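Local structure of telomerase reverse transcriptase (Takifugu rubripes, 4LMO) at residues Ile44-Val47 with Gly51-Tyr54; Val73-Gln78 with Gln136-Ser141. The protein elongates telomeres as the reverse transcriptase of the telomerase ribonucleoprotein, copying an RNA template into chromosome-end repeats, and is represented by its telomerase RNA-binding domain. One frame throughout, in Å; residues are numbered along the deposited sequence.

Interaction 1. Residues Ile44-Val47 with Gly51-Tyr54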
loop_
_atom_site.group_PDB
_atom_site.type_symbol
_atom_site.label_atom_id
_atom_site.label_comp_id
_atom_site.label_asym_id
_atom_site.label_seq_id
_atom_site.Cartn_x
_atom_site.Cartn_y
_atom_site.Cartn_z
ATOM N N ILE A 44 -9.228 -7.933 -8.172
ATOM C CA ILE A 44 -10.637 -7.544 -8.050
ATOM C C ILE A 44 -11.322 -8.302 -6.904
ATOM O O ILE A 44 -12.116 -7.729 -6.155
ATOM C CB ILE A 44 -11.389 -7.725 -9.389
ATOM C CG1 ILE A 44 -10.867 -6.708 -10.411
ATOM C CG2 ILE A 44 -12.898 -7.589 -9.202
ATOM C CD1 ILE A 44 -11.361 -6.921 -11.824
ATOM N N ARG A 45 -10.981 -9.582 -6.766
ATOM C CA ARG A 45 -11.461 -10.423 -5.671
ATOM C C ARG A 45 -11.015 -9.913 -4.301
ATOM O O ARG A 45 -11.821 -9.828 -3.373
ATOM C CB ARG A 45 -10.981 -11.864 -5.869
ATOM C CG ARG A 45 -11.707 -12.610 -6.970
ATOM C CD ARG A 45 -12.986 -13.205 -6.417
ATOM N NE ARG A 45 -14.029 -13.304 -7.422
ATOM C CZ ARG A 45 -15.282 -13.656 -7.169
ATOM N NH1 ARG A 45 -15.668 -13.949 -5.933
ATOM N NH2 ARG A 45 -16.154 -13.711 -8.162
ATOM N N ILE A 46 -9.730 -9.578 -4.192
ATOM C CA ILE A 46 -9.143 -9.055 -2.960
ATOM C C ILE A 46 -9.753 -7.707 -2.573
ATOM O O ILE A 46 -10.009 -7.453 -1.397
ATOM C CB ILE A 46 -7.603 -8.927 -3.081
ATOM C CG1 ILE A 46 -6.974 -10.297 -3.366
ATOM C CG2 ILE A 46 -7.001 -8.309 -1.822
ATOM C CD1 ILE A 46 -5.546 -10.243 -3.872
ATOM N N VAL A 47 -9.994 -6.857 -3.568
ATOM C CA VAL A 47 -10.488 -5.501 -3.324
ATOM C C VAL A 47 -11.996 -5.453 -3.056
ATOM O O VAL A 47 -12.439 -4.740 -2.153
ATOM C CB VAL A 47 -10.103 -4.537 -4.473
ATOM C CG1 VAL A 47 -10.624 -3.128 -4.212
ATOM C CG2 VAL A 47 -8.592 -4.509 -4.661
ATOM N N GLY A 51 -11.751 -10.430 -0.118
ATOM C CA GLY A 51 -10.729 -9.771 0.689
ATOM C C GLY A 51 -9.382 -10.445 0.506
ATOM O O GLY A 51 -9.207 -11.238 -0.421
ATOM N N VAL A 52 -8.435 -10.141 1.394
ATOM C CA VAL A 52 -7.069 -10.685 1.309
ATOM C C VAL A 52 -6.988 -12.211 1.414
ATOM O O VAL A 52 -6.078 -12.824 0.850
ATOM C CB VAL A 52 -6.104 -10.049 2.343
ATOM C CG1 VAL A 52 -5.758 -8.623 1.947
ATOM C CG2 VAL A 52 -6.680 -10.088 3.752
ATOM N N LEU A 53 -7.942 -12.819 2.120
ATOM C CA LEU A 53 -7.937 -14.267 2.360
ATOM C C LEU A 53 -8.271 -15.084 1.111
ATOM O O LEU A 53 -8.152 -16.314 1.111
ATOM C CB LEU A 53 -8.863 -14.638 3.525
ATOM C CG LEU A 53 -8.462 -14.107 4.909
ATOM C CD1 LEU A 53 -9.577 -14.320 5.924
ATOM C CD2 LEU A 53 -7.161 -14.738 5.391
ATOM N N TYR A 54 -8.681 -14.388 0.053
ATOM C CA TYR A 54 -8.848 -14.991 -1.263
ATOM C C TYR A 54 -7.549 -15.670 -1.704
ATOM O O TYR A 54 -7.581 -16.707 -2.369
ATOM C CB TYR A 54 -9.285 -13.930 -2.281
ATOM C CG TYR A 54 -9.267 -14.402 -3.716
ATOM C CD1 TYR A 54 -10.313 -15.164 -4.235
ATOM C CD2 TYR A 54 -8.197 -14.091 -4.553
ATOM C CE1 TYR A 54 -10.291 -15.607 -5.550
ATOM C CE2 TYR A 54 -8.168 -14.525 -5.868
ATOM C CZ TYR A 54 -9.215 -15.281 -6.361
ATOM O OH TYR A 54 -9.180 -15.710 -7.667
#

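Interaction 2. Residues Val73-Gln78 with Gln136-Ser141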
loop_
_atom_site.group_PDB
_atom_site.type_symbol
_atom_site.label_atom_id
_atom_site.label_comp_id
_atom_site.label_asym_id
_atom_site.label_seq_id
_atom_site.Cartn_x
_atom_site.Cartn_y
_atom_site.Cartn_z
ATOM N N VAL A 73 -11.276 -5.886 -15.212
ATOM C CA VAL A 73 -10.110 -6.780 -15.294
ATOM C C VAL A 73 -8.886 -6.155 -15.985
ATOM O O VAL A 73 -7.790 -6.188 -15.417
ATOM C CB VAL A 73 -10.463 -8.161 -15.915
ATOM C CG1 VAL A 73 -9.208 -8.982 -16.189
ATOM C CG2 VAL A 73 -11.399 -8.938 -15.003
ATOM N N PRO A 74 -9.065 -5.570 -17.193
ATOM C CA PRO A 74 -7.926 -4.980 -17.907
ATOM C C PRO A 74 -7.215 -3.875 -17.123
ATOM O O PRO A 74 -5.985 -3.789 -17.166
ATOM C CB PRO A 74 -8.566 -4.402 -19.174
ATOM C CG PRO A 74 -9.778 -5.240 -19.392
ATOM C CD PRO A 74 -10.295 -5.507 -18.009
ATOM N N LEU A 75 -7.987 -3.051 -16.418
ATOM C CA LEU A 75 -7.440 -1.949 -15.629
ATOM C C LEU A 75 -6.640 -2.422 -14.429
ATOM O O LEU A 75 -5.595 -1.851 -14.104
ATOM C CB LEU A 75 -8.555 -1.017 -15.160
ATOM C CG LEU A 75 -8.958 0.104 -16.113
ATOM C CD1 LEU A 75 -10.089 0.927 -15.513
ATOM C CD2 LEU A 75 -7.755 0.976 -16.432
ATOM N N PHE A 76 -7.141 -3.462 -13.768
ATOM C CA PHE A 76 -6.478 -4.003 -12.590
ATOM C C PHE A 76 -5.300 -4.897 -12.974
ATOM O O PHE A 76 -4.331 -5.011 -12.217
ATOM C CB PHE A 76 -7.481 -4.716 -11.680
ATOM C CG PHE A 76 -8.325 -3.775 -10.860
ATOM C CD1 PHE A 76 -7.937 -3.411 -9.573
ATOM C CD2 PHE A 76 -9.503 -3.239 -11.376
ATOM C CE1 PHE A 76 -8.706 -2.541 -8.817
ATOM C CE2 PHE A 76 -10.278 -2.366 -10.621
ATOM C CZ PHE A 76 -9.879 -2.018 -9.341
ATOM N N SER A 77 -5.380 -5.511 -14.156
ATOM C CA SER A 77 -4.244 -6.216 -14.745
ATOM C C SER A 77 -3.126 -5.221 -15.032
ATOM O O SER A 77 -1.954 -5.508 -14.786
ATOM C CB SER A 77 -4.651 -6.920 -16.041
ATOM O OG SER A 77 -5.682 -7.862 -15.811
ATOM N N GLN A 78 -3.511 -4.053 -15.545
ATOM C CA GLN A 78 -2.592 -2.951 -15.810
ATOM C C GLN A 78 -1.909 -2.486 -14.524
ATOM O O GLN A 78 -0.690 -2.293 -14.499
ATOM C CB GLN A 78 -3.342 -1.789 -16.466
ATOM C CG GLN A 78 -2.455 -0.681 -17.015
ATOM C CD GLN A 78 -3.236 0.558 -17.421
ATOM O OE1 GLN A 78 -2.693 1.664 -17.447
ATOM N NE2 GLN A 78 -4.517 0.382 -17.740
ATOM N N GLN A 136 -4.366 5.957 -14.375
ATOM C CA GLN A 136 -5.038 7.253 -14.243
ATOM C C GLN A 136 -6.564 7.184 -14.366
ATOM O O GLN A 136 -7.275 7.905 -13.661
ATOM C CB GLN A 136 -4.441 8.272 -15.231
ATOM C CG GLN A 136 -5.192 9.598 -15.375
ATOM C CD GLN A 136 -5.297 10.401 -14.084
ATOM O OE1 GLN A 136 -4.425 10.336 -13.214
ATOM N NE2 GLN A 136 -6.372 11.175 -13.960
ATOM N N GLU A 137 -7.063 6.314 -15.242
ATOM C CA GLU A 137 -8.508 6.191 -15.449
ATOM C C GLU A 137 -9.268 5.689 -14.217
ATOM O O GLU A 137 -10.477 5.905 -14.104
ATOM C CB GLU A 137 -8.847 5.362 -16.698
ATOM C CG GLU A 137 -7.980 4.137 -16.934
ATOM C CD GLU A 137 -6.834 4.386 -17.903
ATOM O OE1 GLU A 137 -6.942 3.955 -19.072
ATOM O OE2 GLU A 137 -5.827 5.011 -17.500
ATOM N N LEU A 138 -8.556 5.038 -13.295
ATOM C CA LEU A 138 -9.146 4.574 -12.039
ATOM C C LEU A 138 -9.474 5.714 -11.078
ATOM O O LEU A 138 -10.410 5.606 -10.280
ATOM C CB LEU A 138 -8.248 3.543 -11.346
ATOM C CG LEU A 138 -8.308 2.085 -11.809
ATOM C CD1 LEU A 138 -7.306 1.247 -11.031
ATOM C CD2 LEU A 138 -9.705 1.498 -11.664
ATOM N N TRP A 139 -8.700 6.797 -11.154
ATOM C CA TRP A 139 -8.955 8.000 -10.358
ATOM C C TRP A 139 -10.243 8.669 -10.750
ATOM O O TRP A 139 -10.914 9.271 -9.914
ATOM C CB TRP A 139 -7.801 8.994 -10.475
ATOM C CG TRP A 139 -6.504 8.518 -9.864
ATOM C CD1 TRP A 139 -5.302 8.261 -10.519
ATOM C CD2 TRP A 139 -6.237 8.222 -8.447
ATOM N NE1 TRP A 139 -4.342 7.843 -9.634
ATOM C CE2 TRP A 139 -4.834 7.793 -8.378
ATOM C CE3 TRP A 139 -6.988 8.266 -7.277
ATOM C CZ2 TRP A 139 -4.234 7.432 -7.180
ATOM C CZ3 TRP A 139 -6.371 7.900 -6.073
ATOM C CH2 TRP A 139 -5.026 7.495 -6.029
ATOM N N GLY A 140 -10.599 8.565 -12.028
ATOM C CA GLY A 140 -11.821 9.175 -12.548
ATOM C C GLY A 140 -11.583 10.565 -13.106
ATOM O O GLY A 140 -12.062 10.892 -14.193
ATOM N N SER A 141 -10.846 11.380 -12.352
ATOM C CA SER A 141 -10.498 12.742 -12.754
ATOM C C SER A 141 -9.246 13.243 -12.040
ATOM O O SER A 141 -8.813 12.664 -11.041
ATOM C CB SER A 141 -11.659 13.700 -12.478
ATOM O OG SER A 141 -11.948 13.768 -11.089
#

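Interaction 1. Residues Ile44-Val47 with Gly51-Tyr54
Tyr54 swings its ring back against helix 40-48 with CG anti to its backbone N (chi1 170°), while Arg45 turns CG beside its own N (chi1 -74°) and bends again at chi2. Together these torsions lay the aliphatic stem of Arg45 on one face of the ring: Arg45 CB stands 3.5 Å from the Tyr54 ring centroid, only 3° off the normal, a CH-pi contact, and Arg45 CG lies 3.6 Å from Tyr54 CE1. Arg45 NH1 makes a salt bridge with Glu50 and NH2 a hydrogen bond to Pro62 O; the tyrosine hydroxyl bonds to Asp42. Ile46 CG1 comes obliquely to the same ring, 4.2 Å from Tyr54 CD2. Gly51 N gives a straight but weak bond to Arg45 O, 3.3 Å, and two CA-H...O contacts join Ile46 CA to Gly51 O at 3.3 Å and Gly51 CA to Ile46 O at 3.2 Å. With an alanine in place of Tyr54, the Arg45 stem is likely to lose the ring face it lies on and Asp42 its hydroxyl partner. In this N-terminal part of the RNA-binding construct, the chain is thus folded back on the helix it leaves chiefly by apolar and CH contacts, with the stronger polar bonds at the side-chain ends.

Interaction 2. Residues Val73-Gln78 with Gln136-Ser141
Leu75 of helix 73-85 and Leu138 of the short, weakly bonded helix 136-139 point toward each other and slide past one another in opposite directions, so that Leu75 CD1 comes to 3.9 Å from Leu138 CD2. The backbones stay well apart, with the nearest CA atoms, those of Leu75 and Leu138, 7.6 Å from each other; the side chains make the contact. Phe76 starts out less directly, but its ring, carried by a CG beside the backbone N (chi1 -77°), reaches nearer at its end and crosses Leu138 at about a right angle. Leu138 CD1 lies over one face of this ring, while Leu138 CD2 approaches Phe76 CE2 at 4.0 Å. A single leucine thus offers one methyl to both partners, Leu75 and Phe76. At the more exposed border Glu137 crosses Leu75 obliquely. Its chain bends at chi2 and puts the CG methylene foremost, with the carboxylate carbon Glu137 CD behind it at 3.8 Å from Leu75 CD2; the nominal 3.2 Å from Leu75 CD2 to Glu137 CG is shorter than normal carbon-carbon contact and doubtful in detail. Further partners extend the apolar cluster, as Leu75 also touches Trp180, Leu138 touches Phe204 of helix 191-220, and Phe76 packs on Leu43 and Ile44 of helix 40-48. This is plain interhelical packing, joining helix 73-85 to a short helix of the telomerase RNA-binding domain family. With 238 Å² buried in all, cohesion here rests mainly on hydrocarbon packing; no charge pairing links the two segments, and the charge of Glu137 probably contributes little.

How the interactions relate
From the N terminus, interaction 1 comes first, closing a short turn at the end of helix 40-48, three residues long between the segments, of which one still belongs to the helix; here the chain turns back on the helix it has just left. Interaction 2 opens only later, so the two lie in series, neither nested nor crossed; it closes a 57-residue excursion, just over half of it helical, that brings helix 136-139 back to the start of helix 73-85. Their centres are about 17 Å apart, yet the first segments of each meet: Ile44 CD1 is 3.5 Å from Val73 N, and Ile44 CG1 is 3.8 Å from Phe76 CD2. Helix 40-48 thereby joins the turn of interaction 1 to the helix pair of interaction 2.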